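Local coordinates for sporulation-control protein spo0M (Bacillus subtilis, PDB 5CL2) that controls expression of the sporulation regulator gene spo0A and is required for passing the morphological stage 0 of sporulation in Bacillus subtilis, at residues 19-23 / 126-132; 48-52 / 103-109. All coordinates share one frame; numbering follows the deposited sequence.

Contact 1 of 2, residues 19-23 / 126-132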
# COMPACT_ATOMS: atom_id res chain seq x y z
N ASP A 19 10.73 -7.04 23.91
CA ASP A 19 10.43 -8.09 22.94
C ASP A 19 8.99 -7.97 22.37
O ASP A 19 8.64 -8.65 21.40
CB ASP A 19 10.73 -9.47 23.56
CG ASP A 19 9.68 -9.93 24.54
OD1 ASP A 19 9.09 -9.09 25.25
OD2 ASP A 19 9.50 -11.16 24.64
N ALA A 20 8.15 -7.12 22.97
CA ALA A 20 6.73 -7.04 22.56
C ALA A 20 6.27 -5.61 22.27
O ALA A 20 6.47 -4.69 23.06
CB ALA A 20 5.83 -7.66 23.63
N TYR A 21 5.60 -5.46 21.13
CA TYR A 21 5.10 -4.17 20.69
C TYR A 21 3.73 -4.33 20.02
O TYR A 21 3.38 -5.41 19.55
CB TYR A 21 6.07 -3.53 19.70
CG TYR A 21 7.44 -3.21 20.26
CD1 TYR A 21 8.47 -4.15 20.22
CD2 TYR A 21 7.71 -1.95 20.78
CE1 TYR A 21 9.74 -3.85 20.72
CE2 TYR A 21 8.98 -1.64 21.28
CZ TYR A 21 9.99 -2.59 21.25
OH TYR A 21 11.23 -2.27 21.75
N PHE A 22 2.96 -3.26 19.92
CA PHE A 22 1.83 -3.34 19.00
C PHE A 22 2.02 -2.26 17.94
O PHE A 22 2.85 -1.36 18.12
CB PHE A 22 0.48 -3.25 19.74
CG PHE A 22 0.31 -2.04 20.59
CD1 PHE A 22 -0.14 -0.85 20.04
CD2 PHE A 22 0.54 -2.10 21.96
CE1 PHE A 22 -0.33 0.28 20.83
CE2 PHE A 22 0.35 -0.99 22.76
CZ PHE A 22 -0.08 0.21 22.19
N PRO A 23 1.34 -2.40 16.78
CA PRO A 23 1.52 -1.46 15.67
C PRO A 23 1.39 0.00 16.07
O PRO A 23 0.50 0.37 16.85
CB PRO A 23 0.42 -1.86 14.69
CG PRO A 23 0.28 -3.31 14.90
CD PRO A 23 0.49 -3.54 16.38
N ILE A 126 10.19 -10.53 17.38
CA ILE A 126 9.34 -9.73 18.25
C ILE A 126 7.90 -10.23 18.26
O ILE A 126 7.41 -10.82 17.28
CB ILE A 126 9.36 -8.24 17.85
CG1 ILE A 126 8.85 -8.03 16.44
CG2 ILE A 126 10.76 -7.71 17.92
CD1 ILE A 126 8.47 -6.58 16.17
N PHE A 127 7.26 -10.09 19.40
CA PHE A 127 5.87 -10.46 19.48
C PHE A 127 5.10 -9.18 19.20
O PHE A 127 5.36 -8.15 19.83
CB PHE A 127 5.52 -11.07 20.84
CG PHE A 127 6.30 -12.33 21.15
CD1 PHE A 127 5.93 -13.55 20.61
CD2 PHE A 127 7.41 -12.29 21.99
CE1 PHE A 127 6.65 -14.70 20.89
CE2 PHE A 127 8.14 -13.44 22.27
CZ PHE A 127 7.75 -14.64 21.72
N VAL A 128 4.19 -9.24 18.23
CA VAL A 128 3.37 -8.08 17.88
C VAL A 128 1.95 -8.29 18.37
O VAL A 128 1.23 -9.14 17.87
CB VAL A 128 3.34 -7.85 16.37
CG1 VAL A 128 2.41 -6.69 16.05
CG2 VAL A 128 4.76 -7.60 15.86
N GLU A 129 1.56 -7.50 19.36
CA GLU A 129 0.25 -7.66 19.98
C GLU A 129 -0.88 -7.03 19.19
O GLU A 129 -0.66 -6.09 18.44
CB GLU A 129 0.25 -7.08 21.38
CG GLU A 129 1.15 -7.82 22.35
CD GLU A 129 1.09 -7.21 23.72
OE1 GLU A 129 1.41 -6.00 23.85
OE2 GLU A 129 0.70 -7.93 24.66
N ALA A 130 -2.09 -7.55 19.37
CA ALA A 130 -3.25 -6.91 18.79
C ALA A 130 -3.42 -5.51 19.36
O ALA A 130 -3.43 -5.30 20.56
CB ALA A 130 -4.51 -7.73 19.04
N HIS A 131 -3.55 -4.55 18.46
CA HIS A 131 -3.88 -3.19 18.82
C HIS A 131 -5.26 -3.24 19.48
O HIS A 131 -6.12 -4.02 19.07
CB HIS A 131 -3.85 -2.33 17.56
CG HIS A 131 -4.23 -0.90 17.76
ND1 HIS A 131 -5.54 -0.49 17.97
CD2 HIS A 131 -3.49 0.24 17.72
CE1 HIS A 131 -5.58 0.82 18.08
NE2 HIS A 131 -4.35 1.29 17.93
N PRO A 132 -5.46 -2.41 20.51
CA PRO A 132 -6.71 -2.38 21.30
C PRO A 132 -8.01 -2.36 20.49
O PRO A 132 -8.94 -3.05 20.89
CB PRO A 132 -6.56 -1.09 22.11
CG PRO A 132 -5.07 -0.99 22.34
CD PRO A 132 -4.42 -1.53 21.09
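A20 and Y21 pair with F127 and V128 in parallel, adding a two-residue strand to the edge of a mixed sheet. The ladder has three rungs: F127 N donates to D19 O (2.8 Å), Y21 N to F127 O (3.0 Å), and E129 N to Y21 O (2.8 Å). The first two are nearly linear, whereas the third donor sits 23° out of the carbonyl plane of Y21, where the strand of residues 120-128 gives way to loop. Between the rungs the CA atoms of A20 and V128 approach the carbonyl oxygens of F127 and Y21.

D19, just before the short strand, brings its carboxylate OD2 to the ring edge of F127, 3.6 Å from CE2 and in the ring plane, with the two planes 81° apart. P23, just after it, meets V128, CD to CG1 at 3.7 Å; that methyl stands anti to its own backbone nitrogen (chi1 177°), which directs it at the proline. Further along, P132 CD lies over one face of the F22 ring, while E129 OE1 approaches its edge.

Outside the pair, H131 is the N-cap of helix 132-143, ND1 accepting from W133 N, and L93 packs on both Y21 and I126. All three hydrogen bonds between the segments are backbone to backbone: main-chain amides set the alignment, and the side chains add apolar packing and, at F127, a carboxylate oxygen at the ring edge, an approach consistent with attraction to the slightly positive C-H rim.

Contact 2 of 2, residues 48-52 / 103-109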
# COMPACT_ATOMS: atom_id res chain seq x y z
N GLN A 48 15.89 -4.73 9.30
CA GLN A 48 14.71 -5.09 8.52
C GLN A 48 13.67 -5.74 9.41
O GLN A 48 13.99 -6.66 10.16
CB GLN A 48 15.02 -6.07 7.39
CG GLN A 48 16.30 -5.82 6.67
CD GLN A 48 16.11 -5.93 5.17
OE1 GLN A 48 15.39 -6.81 4.68
NE2 GLN A 48 16.75 -5.03 4.42
N LEU A 49 12.43 -5.29 9.26
CA LEU A 49 11.29 -5.92 9.91
C LEU A 49 10.66 -6.83 8.86
O LEU A 49 10.38 -6.40 7.75
CB LEU A 49 10.31 -4.87 10.43
CG LEU A 49 9.20 -5.32 11.39
CD1 LEU A 49 9.73 -5.59 12.81
CD2 LEU A 49 8.07 -4.31 11.41
N SER A 50 10.49 -8.10 9.18
CA SER A 50 9.98 -9.02 8.18
C SER A 50 9.06 -10.08 8.74
O SER A 50 8.99 -10.33 9.95
CB SER A 50 11.11 -9.72 7.45
OG SER A 50 11.82 -10.53 8.36
N THR A 51 8.31 -10.68 7.84
CA THR A 51 7.44 -11.78 8.23
C THR A 51 7.41 -12.72 7.04
O THR A 51 8.26 -12.59 6.14
CB THR A 51 6.04 -11.28 8.65
OG1 THR A 51 5.33 -12.36 9.25
CG2 THR A 51 5.27 -10.69 7.48
N ARG A 52 6.52 -13.72 7.08
CA ARG A 52 6.32 -14.63 5.97
C ARG A 52 4.82 -14.71 5.65
O ARG A 52 3.97 -14.48 6.50
CB ARG A 52 6.83 -16.03 6.30
CG ARG A 52 7.95 -16.08 7.29
CD ARG A 52 8.10 -17.49 7.83
NE ARG A 52 6.87 -17.97 8.45
CZ ARG A 52 6.81 -18.99 9.30
NH1 ARG A 52 7.92 -19.66 9.62
NH2 ARG A 52 5.65 -19.35 9.82
N LYS A 103 0.35 -18.91 13.30
CA LYS A 103 1.58 -19.28 12.63
C LYS A 103 2.50 -18.08 12.27
O LYS A 103 3.63 -18.25 11.81
CB LYS A 103 1.24 -20.10 11.38
CG LYS A 103 1.51 -21.59 11.53
CD LYS A 103 1.20 -22.35 10.25
CE LYS A 103 1.97 -23.67 10.17
NZ LYS A 103 1.94 -24.45 11.43
N VAL A 104 2.02 -16.87 12.54
CA VAL A 104 2.72 -15.66 12.13
C VAL A 104 3.97 -15.33 12.96
O VAL A 104 3.91 -15.21 14.18
CB VAL A 104 1.79 -14.45 12.17
CG1 VAL A 104 2.55 -13.19 11.77
CG2 VAL A 104 0.58 -14.68 11.25
N GLU A 105 5.11 -15.18 12.28
CA GLU A 105 6.28 -14.65 12.98
C GLU A 105 6.73 -13.31 12.40
O GLU A 105 6.72 -13.10 11.18
CB GLU A 105 7.45 -15.67 12.95
CG GLU A 105 8.19 -15.78 11.61
CD GLU A 105 9.54 -16.52 11.70
OE1 GLU A 105 10.38 -16.14 12.56
OE2 GLU A 105 9.78 -17.46 10.90
N VAL A 106 7.11 -12.40 13.29
CA VAL A 106 7.68 -11.12 12.92
C VAL A 106 9.08 -11.03 13.51
O VAL A 106 9.28 -11.22 14.71
CB VAL A 106 6.86 -9.94 13.43
CG1 VAL A 106 7.59 -8.64 13.12
CG2 VAL A 106 5.48 -9.94 12.80
N ALA A 107 10.06 -10.76 12.66
CA ALA A 107 11.43 -10.71 13.09
C ALA A 107 12.09 -9.38 12.71
O ALA A 107 11.81 -8.83 11.65
CB ALA A 107 12.20 -11.89 12.49
N VAL A 108 12.95 -8.89 13.60
CA VAL A 108 13.89 -7.81 13.31
C VAL A 108 15.24 -8.41 12.89
O VAL A 108 15.85 -9.17 13.63
CB VAL A 108 14.09 -6.87 14.51
CG1 VAL A 108 15.19 -5.89 14.25
CG2 VAL A 108 12.76 -6.16 14.85
N VAL A 109 15.65 -8.13 11.67
CA VAL A 109 16.86 -8.70 11.11
C VAL A 109 17.91 -7.61 10.94
O VAL A 109 17.64 -6.58 10.33
CB VAL A 109 16.59 -9.36 9.76
CG1 VAL A 109 17.87 -9.82 9.10
CG2 VAL A 109 15.59 -10.51 9.92
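R52 and E105 cross at about a right angle, guanidinium and carboxylate planes 88° apart. E105 CG sits over one guanidinium face, offset toward the rim, and OE2 comes within 3.2 Å of NH1 from well outside the guanidinium plane, making a salt bridge of charge alone with no N-H aimed at the oxygen. A bend at chi3 (-58°) turns the arginine tip back toward residues 103-105. With alanine in place of R52, the E105 carboxylate would probably lose this countercharge, and its CG the guanidinium face lying against it.

Beside them, T51 OG1 approaches E105 O, at a modelled separation so short that its exact length is doubtful. L49, on the opposite face from S50 and A107, reaches obliquely across the neighbouring strand: its CD1 lies 3.7 Å from CG1 of V106 and from CG2 of V108, touching both valines. The antiparallel backbone aligns these groups, with Q48/V109 and S50/A107 as hydrogen-bonded pairs; V109 N to Q48 O is 2.7 Å. Strand 60-79 flanks the far edge, where L49 bonds through its backbone to I68 and H69.

Along the pair, aliphatic packing and paired amides give way to a purely electrostatic pairing at its end.

Overall arrangement
Contacts 1 and 2 are seams of one mixed sheet, separated by the seam between strands 120-128 and 106-114, their centres about 12 Å apart. These strands, consecutive in the chain, join them: I126 N lies 2.9 Å from V106 O, probably hydrogen-bonded. I126 also ties their apolar sides together, its CD1 meeting L49 CD1 at 3.7 Å and its CG2 meeting V108 CG2 at 4.0 Å. The sodium ion, bound by T14, D122 and D124, is about 9 Å from the I126 side chain and about 8 Å from that of V108; none of the three protein ligands belongs to either contact, but D124 bonds to V108 through the backbone, linking contact 2 to the metal site.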